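Local structure of polyguluronate lyase (Corynebacterium sp., 1UAI) at residues A[15-20]-A[30-35]; A[4-9]-A[36-41]. The protein probably cleaves alginate at its poly(alpha-L-guluronate) blocks, acting as a polysaccharide lyase built on a jelly-roll beta-sandwich. One frame throughout, in Å; residues are numbered along the deposited sequence.

Contact 1: residues A[15-20]-A[30-35]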
ATOM      1  N   ASP A  15     -13.264  -5.591   4.505  1.00  5.30           N
ATOM      2  CA  ASP A  15     -13.036  -4.329   5.192  1.00  5.50           C
ATOM      3  C   ASP A  15     -11.969  -3.453   4.551  1.00  5.22           C
ATOM      4  O   ASP A  15     -11.041  -2.967   5.207  1.00  5.59           O
ATOM      5  CB  ASP A  15     -12.727  -4.591   6.667  1.00  5.90           C
ATOM      6  CG  ASP A  15     -13.956  -5.031   7.434  1.00  7.23           C
ATOM      7  OD1 ASP A  15     -14.982  -4.323   7.350  1.00  8.71           O
ATOM      8  OD2 ASP A  15     -13.903  -6.078   8.115  1.00 11.25           O
ATOM      9  N   TRP A  16     -12.141  -3.241   3.251  1.00  5.31           N
ATOM     10  CA  TRP A  16     -11.242  -2.422   2.458  1.00  4.70           C
ATOM     11  C   TRP A  16     -12.004  -1.790   1.305  1.00  4.92           C
ATOM     12  O   TRP A  16     -13.122  -2.197   0.979  1.00  5.19           O
ATOM     13  CB  TRP A  16     -10.129  -3.275   1.838  1.00  5.16           C
ATOM     14  CG  TRP A  16      -9.267  -3.987   2.814  1.00  4.71           C
ATOM     15  CD1 TRP A  16      -9.443  -5.247   3.304  1.00  6.28           C
ATOM     16  CD2 TRP A  16      -8.096  -3.466   3.446  1.00  4.73           C
ATOM     17  NE1 TRP A  16      -8.449  -5.546   4.206  1.00  6.24           N
ATOM     18  CE2 TRP A  16      -7.609  -4.469   4.311  1.00  5.06           C
ATOM     19  CE3 TRP A  16      -7.410  -2.248   3.365  1.00  4.92           C
ATOM     20  CZ2 TRP A  16      -6.464  -4.291   5.093  1.00  6.26           C
ATOM     21  CZ3 TRP A  16      -6.273  -2.069   4.143  1.00  5.20           C
ATOM     22  CH2 TRP A  16      -5.812  -3.089   4.996  1.00  6.53           C
ATOM     23  N   LYS A  17     -11.385  -0.778   0.711  1.00  5.50           N
ATOM     24  CA  LYS A  17     -11.895  -0.137  -0.491  1.00  4.75           C
ATOM     25  C   LYS A  17     -10.613   0.078  -1.290  1.00  4.58           C
ATOM     26  O   LYS A  17      -9.515   0.027  -0.724  1.00  5.33           O
ATOM     27  CB  LYS A  17     -12.605   1.198  -0.209  1.00  6.39           C
ATOM     28  CG  LYS A  17     -11.720   2.358   0.198  1.00  5.83           C
ATOM     29  CD  LYS A  17     -12.524   3.659   0.222  1.00  7.80           C
ATOM     30  CE  LYS A  17     -11.677   4.833   0.693  1.00  8.27           C
ATOM     31  NZ  LYS A  17     -12.423   6.124   0.657  1.00  9.96           N
ATOM     32  N   VAL A  18     -10.732   0.284  -2.595  1.00  4.80           N
ATOM     33  CA  VAL A  18      -9.546   0.486  -3.411  1.00  5.03           C
ATOM     34  C   VAL A  18      -9.571   1.829  -4.133  1.00  4.91           C
ATOM     35  O   VAL A  18     -10.628   2.292  -4.578  1.00  5.18           O
ATOM     36  CB  VAL A  18      -9.381  -0.661  -4.455  1.00  5.82           C
ATOM     37  CG1 VAL A  18     -10.497  -0.604  -5.494  1.00  6.64           C
ATOM     38  CG2 VAL A  18      -8.006  -0.576  -5.119  1.00  6.33           C
ATOM     39  N   THR A  19      -8.402   2.461  -4.206  1.00  5.26           N
ATOM     40  CA  THR A  19      -8.229   3.729  -4.909  1.00  5.82           C
ATOM     41  C   THR A  19      -7.350   3.367  -6.098  1.00  5.01           C
ATOM     42  O   THR A  19      -6.335   2.679  -5.940  1.00  5.95           O
ATOM     43  CB  THR A  19      -7.517   4.777  -4.039  1.00  6.53           C
ATOM     44  OG1 THR A  19      -8.270   4.990  -2.840  1.00  8.58           O
ATOM     45  CG2 THR A  19      -7.381   6.096  -4.797  1.00  7.81           C
ATOM     46  N   LEU A  20      -7.739   3.837  -7.278  1.00  5.45           N
ATOM     47  CA  LEU A  20      -7.051   3.507  -8.519  1.00  5.28           C
ATOM     48  C   LEU A  20      -6.281   4.650  -9.173  1.00  5.12           C
ATOM     49  O   LEU A  20      -6.394   5.806  -8.763  1.00  5.46           O
ATOM     50  CB  LEU A  20      -8.087   2.966  -9.507  1.00  6.28           C
ATOM     51  CG  LEU A  20      -8.928   1.801  -8.979  1.00  5.71           C
ATOM     52  CD1 LEU A  20     -10.173   1.629  -9.833  1.00  6.96           C
ATOM     53  CD2 LEU A  20      -8.090   0.531  -8.966  1.00  7.27           C
ATOM     54  N   GLU A  30     -12.503   5.231  -7.086  1.00  6.26           N
ATOM     55  CA  GLU A  30     -12.477   4.354  -5.925  1.00  6.84           C
ATOM     56  C   GLU A  30     -13.645   3.386  -6.033  1.00  6.76           C
ATOM     57  O   GLU A  30     -14.720   3.745  -6.520  1.00  8.66           O
ATOM     58  CB  GLU A  30     -12.609   5.139  -4.617  1.00  8.08           C
ATOM     59  CG  GLU A  30     -11.491   6.124  -4.343  1.00  9.29           C
ATOM     60  CD  GLU A  30     -11.389   6.492  -2.873  1.00 11.20           C
ATOM     61  OE1 GLU A  30     -12.442   6.603  -2.205  1.00 11.00           O
ATOM     62  OE2 GLU A  30     -10.255   6.679  -2.386  1.00 12.33           O
ATOM     63  N   ILE A  31     -13.423   2.151  -5.598  1.00  5.58           N
ATOM     64  CA  ILE A  31     -14.470   1.141  -5.614  1.00  6.19           C
ATOM     65  C   ILE A  31     -14.604   0.601  -4.199  1.00  5.88           C
ATOM     66  O   ILE A  31     -13.621   0.168  -3.590  1.00  6.24           O
ATOM     67  CB  ILE A  31     -14.144  -0.026  -6.571  1.00  7.52           C
ATOM     68  CG1 ILE A  31     -14.031   0.488  -8.010  1.00 10.88           C
ATOM     69  CG2 ILE A  31     -15.240  -1.082  -6.484  1.00  7.51           C
ATOM     70  CD1 ILE A  31     -15.311   1.085  -8.562  1.00 13.87           C
ATOM     71  N   GLU A  32     -15.825   0.647  -3.678  1.00  6.11           N
ATOM     72  CA  GLU A  32     -16.107   0.174  -2.330  1.00  6.09           C
ATOM     73  C   GLU A  32     -16.966  -1.080  -2.392  1.00  5.05           C
ATOM     74  O   GLU A  32     -17.441  -1.471  -3.462  1.00  5.54           O
ATOM     75  CB  GLU A  32     -16.866   1.250  -1.545  1.00  7.40           C
ATOM     76  CG  GLU A  32     -16.237   2.630  -1.610  1.00 10.66           C
ATOM     77  CD  GLU A  32     -17.057   3.690  -0.890  1.00 13.44           C
ATOM     78  OE1 GLU A  32     -18.305   3.637  -0.957  1.00 14.95           O
ATOM     79  OE2 GLU A  32     -16.451   4.588  -0.270  1.00 15.90           O
ATOM     80  N   GLN A  33     -17.149  -1.712  -1.239  1.00  5.76           N
ATOM     81  CA  GLN A  33     -17.998  -2.892  -1.144  1.00  5.84           C
ATOM     82  C   GLN A  33     -19.434  -2.391  -1.297  1.00  5.79           C
ATOM     83  O   GLN A  33     -19.731  -1.245  -0.957  1.00  6.13           O
ATOM     84  CB  GLN A  33     -17.837  -3.560   0.224  1.00  6.73           C
ATOM     85  CG  GLN A  33     -16.516  -4.285   0.428  1.00  6.35           C
ATOM     86  CD  GLN A  33     -16.371  -5.493  -0.476  1.00  7.00           C
ATOM     87  OE1 GLN A  33     -17.344  -5.957  -1.074  1.00  7.05           O
ATOM     88  NE2 GLN A  33     -15.157  -6.021  -0.568  1.00  7.05           N
ATOM     89  N   PRO A  34     -20.344  -3.243  -1.789  1.00  5.91           N
ATOM     90  CA  PRO A  34     -20.103  -4.629  -2.199  1.00  6.16           C
ATOM     91  C   PRO A  34     -19.615  -4.812  -3.636  1.00  5.61           C
ATOM     92  O   PRO A  34     -19.269  -5.921  -4.029  1.00  6.08           O
ATOM     93  CB  PRO A  34     -21.459  -5.285  -1.971  1.00  7.11           C
ATOM     94  CG  PRO A  34     -22.395  -4.202  -2.382  1.00  8.23           C
ATOM     95  CD  PRO A  34     -21.791  -2.955  -1.756  1.00  7.44           C
ATOM     96  N   ALA A  35     -19.595  -3.741  -4.426  1.00  5.51           N
ATOM     97  CA  ALA A  35     -19.139  -3.855  -5.810  1.00  4.60           C
ATOM     98  C   ALA A  35     -17.703  -4.370  -5.887  1.00  4.77           C
ATOM     99  O   ALA A  35     -17.337  -5.074  -6.829  1.00  5.14           O
ATOM    100  CB  ALA A  35     -19.246  -2.509  -6.514  1.00  6.89           C
TER
HETATM  101  O   HOH W   1     -15.558  -0.700   0.917  1.00  7.30           O
HETATM  102  O   HOH W   2     -15.019   5.751   1.537  1.00 13.92           O
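Glu30 reaches two side chains of strand 16-20 with the two oxygens of one carboxylate. Glu30 OE1 takes the ammonium of Lys17 in a salt bridge, NZ to OE1 2.9 Å, on the syn side and 24° out of the carboxylate plane. Glu30 OE2 receives the hydroxyl of Thr19, OG1 to OE2 2.6 Å, from above that plane; with each oxygen gripped by a different residue, the carboxylate's rotation is largely fixed. Thr19 OG1 is placed for this by a chi1 of -58°, which sets it beside its own backbone N and opposite the carbonyl carbon. The backbone of Glu30 adds a CA-H...O contact to Val18 O.

Ile31 forms the antiparallel hydrogen-bonded pair with Val18: Ile31 N to Val18 O is 3.0 Å, and the return bond from Val18 N to Ile31 O, 3.1 Å, is nearly straight at 170°. Their side chains run alongside each other on the face away from Thr19 and Glu30, Val18 CG1 meeting Ile31 CB at 3.8 Å, while Leu20 CD1 comes up more loosely to Ile31 CG1.

At Glu32 the direct ladder gives way to water. Its side chain lies beside that of Lys17 and points the same way, but Glu32 OE2 stays 4.4 Å from Lys17 NZ, too far for a salt bridge, and a water joins the two. A second water links Trp16 O to the backbone N of Gln33, whose NE2 bonds to Leu13 O.

The two segments belong to the antiparallel hairpin of strands 16-20 and 27-31. Strand 72-79 pairs with the other edge of 16-20, while Val18 and Leu20 pack on Phe45 of strand 45-47 and Trp16 on Leu219 and Val221 of strand 211-223.

Contact 2: residues A[4-9]-A[36-41]; sequences CDYPAQ and LDTFAT
The Tyr6 ring lies flat against the backbone of Thr38. Over the centre of one face stands Thr38 CA, 3.7 Å from the ring centroid and 7° off the normal, a CH-pi contact; the opposite face has Asp5 CB over its rim. Ala40 CB sits at the ring edge, near its plane and 4.1 Å from Tyr6 CD1. On its side of the ring Thr38 spreads in two directions: its carbonyl O approaches Tyr6 CE1 at 3.3 Å, and its methyl CG2 reaches the other flank at CE2. With a chi1 of 52°, Thr38 OG1 lies between its backbone N and carbonyl carbon, which turns CG2 to the position beside N, above the CE2 rim of the ring.

Residues 6-9 form a type I beta turn, closed by the bond from Gln9 N to Tyr6 O. The Gln9 side chain folds over the start of this turn, its OE1 accepting from two successive amides: Asp5 N at 2.9 Å, nearly along the C=O direction, and Tyr6 N at 3.0 Å from above the amide plane. Both bonds fall just after Cys4, which is disulfide-bonded to Cys51. The facing segment, 36-41, leaves a short 3-10 turn and runs on towards strand 45-47 of the beta-sandwich.

Beyond the ring, Ala8 CB presses on the carbonyl of Asp37, CB to O 3.3 Å, and Pro7 CD rests against Phe39 O, with Ala40 CB beside it at 4.0 Å. A single water joins three backbone groups of the two segments, accepting from Ala8 N and donating to both Leu36 O and Phe39 O. Pro7 also packs on Leu13 and on Phe45, a residue that Leu36 touches as well.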
ATOM      1  N   CYS A   4      -9.391 -17.042  -9.562  1.00  8.50           N
ATOM      2  CA  CYS A   4      -8.542 -16.239 -10.430  1.00  8.65           C
ATOM      3  C   CYS A   4      -9.195 -15.066 -11.154  1.00  8.63           C
ATOM      4  O   CYS A   4      -8.530 -14.378 -11.925  1.00  8.66           O
ATOM      5  CB  CYS A   4      -7.893 -17.146 -11.478  1.00  8.72           C
ATOM      6  SG  CYS A   4      -7.245 -18.728 -10.847  1.00  9.73           S
ATOM      7  N   ASP A   5     -10.478 -14.823 -10.911  1.00  8.73           N
ATOM      8  CA  ASP A   5     -11.164 -13.741 -11.610  1.00  8.42           C
ATOM      9  C   ASP A   5     -11.145 -12.366 -10.947  1.00  7.21           C
ATOM     10  O   ASP A   5     -11.031 -11.351 -11.634  1.00  7.63           O
ATOM     11  CB  ASP A   5     -12.618 -14.135 -11.893  1.00 10.76           C
ATOM     12  CG  ASP A   5     -12.728 -15.395 -12.732  1.00 13.28           C
ATOM     13  OD1 ASP A   5     -11.890 -15.585 -13.638  1.00 16.06           O
ATOM     14  OD2 ASP A   5     -13.662 -16.186 -12.494  1.00 15.19           O
ATOM     15  N   TYR A   6     -11.250 -12.326  -9.623  1.00  6.48           N
ATOM     16  CA  TYR A   6     -11.278 -11.050  -8.911  1.00  5.68           C
ATOM     17  C   TYR A   6     -10.330 -11.006  -7.727  1.00  5.45           C
ATOM     18  O   TYR A   6     -10.144 -12.003  -7.035  1.00  5.36           O
ATOM     19  CB  TYR A   6     -12.688 -10.771  -8.382  1.00  6.77           C
ATOM     20  CG  TYR A   6     -13.767 -10.816  -9.431  1.00  6.50           C
ATOM     21  CD1 TYR A   6     -13.823  -9.858 -10.438  1.00  7.64           C
ATOM     22  CD2 TYR A   6     -14.732 -11.821  -9.421  1.00  8.23           C
ATOM     23  CE1 TYR A   6     -14.813  -9.895 -11.412  1.00  9.25           C
ATOM     24  CE2 TYR A   6     -15.730 -11.870 -10.391  1.00  9.51           C
ATOM     25  CZ  TYR A   6     -15.761 -10.902 -11.382  1.00  8.71           C
ATOM     26  OH  TYR A   6     -16.749 -10.933 -12.339  1.00 11.66           O
ATOM     27  N   PRO A   7      -9.709  -9.840  -7.479  1.00  5.33           N
ATOM     28  CA  PRO A   7      -8.795  -9.730  -6.340  1.00  5.57           C
ATOM     29  C   PRO A   7      -9.477 -10.185  -5.044  1.00  5.05           C
ATOM     30  O   PRO A   7      -8.830 -10.744  -4.159  1.00  5.41           O
ATOM     31  CB  PRO A   7      -8.458  -8.246  -6.330  1.00  5.77           C
ATOM     32  CG  PRO A   7      -8.365  -7.945  -7.791  1.00  5.93           C
ATOM     33  CD  PRO A   7      -9.585  -8.663  -8.362  1.00  6.16           C
ATOM     34  N   ALA A   8     -10.785  -9.955  -4.949  1.00  5.15           N
ATOM     35  CA  ALA A   8     -11.553 -10.330  -3.763  1.00  5.80           C
ATOM     36  C   ALA A   8     -11.614 -11.839  -3.527  1.00  5.03           C
ATOM     37  O   ALA A   8     -12.089 -12.286  -2.484  1.00  5.84           O
ATOM     38  CB  ALA A   8     -12.966  -9.759  -3.856  1.00  5.46           C
ATOM     39  N   GLN A   9     -11.149 -12.621  -4.497  1.00  5.88           N
ATOM     40  CA  GLN A   9     -11.135 -14.075  -4.355  1.00  6.32           C
ATOM     41  C   GLN A   9      -9.777 -14.539  -3.827  1.00  5.76           C
ATOM     42  O   GLN A   9      -9.630 -15.681  -3.396  1.00  6.95           O
ATOM     43  CB  GLN A   9     -11.413 -14.755  -5.700  1.00  6.87           C
ATOM     44  CG  GLN A   9     -12.770 -14.425  -6.297  1.00  7.98           C
ATOM     45  CD  GLN A   9     -12.980 -15.054  -7.660  1.00  8.06           C
ATOM     46  OE1 GLN A   9     -12.102 -15.004  -8.519  1.00  8.92           O
ATOM     47  NE2 GLN A   9     -14.156 -15.638  -7.871  1.00 11.18           N
ATOM     48  N   LEU A  36     -16.894  -4.018  -4.893  1.00  4.98           N
ATOM     49  CA  LEU A  36     -15.501  -4.439  -4.867  1.00  4.54           C
ATOM     50  C   LEU A  36     -15.353  -5.960  -4.907  1.00  4.73           C
ATOM     51  O   LEU A  36     -14.362  -6.475  -5.430  1.00  5.34           O
ATOM     52  CB  LEU A  36     -14.805  -3.880  -3.619  1.00  5.47           C
ATOM     53  CG  LEU A  36     -13.317  -4.203  -3.437  1.00  5.78           C
ATOM     54  CD1 LEU A  36     -12.528  -3.754  -4.662  1.00  6.84           C
ATOM     55  CD2 LEU A  36     -12.799  -3.513  -2.183  1.00  6.73           C
ATOM     56  N   ASP A  37     -16.343  -6.675  -4.376  1.00  5.25           N
ATOM     57  CA  ASP A  37     -16.294  -8.134  -4.346  1.00  5.72           C
ATOM     58  C   ASP A  37     -16.162  -8.767  -5.729  1.00  6.36           C
ATOM     59  O   ASP A  37     -15.627  -9.868  -5.861  1.00  6.73           O
ATOM     60  CB  ASP A  37     -17.533  -8.690  -3.638  1.00  7.02           C
ATOM     61  CG  ASP A  37     -17.418 -10.177  -3.355  1.00  7.79           C
ATOM     62  OD1 ASP A  37     -16.441 -10.583  -2.691  1.00  8.72           O
ATOM     63  OD2 ASP A  37     -18.305 -10.939  -3.795  1.00 10.54           O
ATOM     64  N   THR A  38     -16.660  -8.088  -6.757  1.00  5.45           N
ATOM     65  CA  THR A  38     -16.552  -8.611  -8.115  1.00  6.44           C
ATOM     66  C   THR A  38     -16.011  -7.539  -9.056  1.00  5.54           C
ATOM     67  O   THR A  38     -16.488  -7.379 -10.177  1.00  8.25           O
ATOM     68  CB  THR A  38     -17.916  -9.140  -8.637  1.00  6.19           C
ATOM     69  OG1 THR A  38     -18.929  -8.142  -8.462  1.00  6.50           O
ATOM     70  CG2 THR A  38     -18.318 -10.400  -7.886  1.00  7.26           C
ATOM     71  N   PHE A  39     -14.996  -6.816  -8.588  1.00  4.98           N
ATOM     72  CA  PHE A  39     -14.370  -5.755  -9.366  1.00  5.77           C
ATOM     73  C   PHE A  39     -12.921  -6.052  -9.720  1.00  4.97           C
ATOM     74  O   PHE A  39     -12.156  -6.567  -8.901  1.00  5.70           O
ATOM     75  CB  PHE A  39     -14.397  -4.430  -8.599  1.00  5.89           C
ATOM     76  CG  PHE A  39     -13.665  -3.318  -9.301  1.00  5.33           C
ATOM     77  CD1 PHE A  39     -14.209  -2.723 -10.434  1.00  5.22           C
ATOM     78  CD2 PHE A  39     -12.407  -2.902  -8.866  1.00  6.55           C
ATOM     79  CE1 PHE A  39     -13.517  -1.735 -11.128  1.00  5.85           C
ATOM     80  CE2 PHE A  39     -11.705  -1.913  -9.554  1.00  7.52           C
ATOM     81  CZ  PHE A  39     -12.262  -1.330 -10.688  1.00  7.18           C
ATOM     82  N   ALA A  40     -12.552  -5.706 -10.946  1.00  5.85           N
ATOM     83  CA  ALA A  40     -11.187  -5.867 -11.424  1.00  6.06           C
ATOM     84  C   ALA A  40     -10.991  -4.908 -12.586  1.00  7.01           C
ATOM     85  O   ALA A  40     -11.931  -4.623 -13.329  1.00  8.01           O
ATOM     86  CB  ALA A  40     -10.938  -7.300 -11.884  1.00  8.22           C
ATOM     87  N   THR A  41      -9.780  -4.384 -12.724  1.00  6.52           N
ATOM     88  CA  THR A  41      -9.464  -3.491 -13.829  1.00  7.44           C
ATOM     89  C   THR A  41      -7.992  -3.689 -14.179  1.00  7.84           C
ATOM     90  O   THR A  41      -7.096  -3.204 -13.489  1.00  8.89           O
ATOM     91  CB  THR A  41      -9.764  -2.007 -13.484  1.00  7.90           C
ATOM     92  OG1 THR A  41      -9.459  -1.186 -14.618  1.00 10.40           O
ATOM     93  CG2 THR A  41      -8.958  -1.542 -12.278  1.00 10.71           C
TER
HETATM   94  O   HOH W   3     -12.058  -7.734  -6.391  1.00  6.15           O

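Contact 1 pairs strands within a beta-sheet, whereas contact 2 lays one loop on another, farther from the centre of the chain and more exposed. Along the sequence the hairpin of contact 1 is nested inside the loop closed by contact 2, and segment 36-41 directly continues segment 30-35. Backbone bonds, a carboxylate shared by Lys17 and Thr19, and an apolar Val18-Ile31 pair hold the first; a CH-pi contact, small apolar groups and a bridging water hold the second. They meet through Leu36 and Phe39: the Phe39 ring packs on Leu20 and Ile31, and Leu36 on Trp16 O. Both also share Phe45 of strand 45-47 as a neighbour.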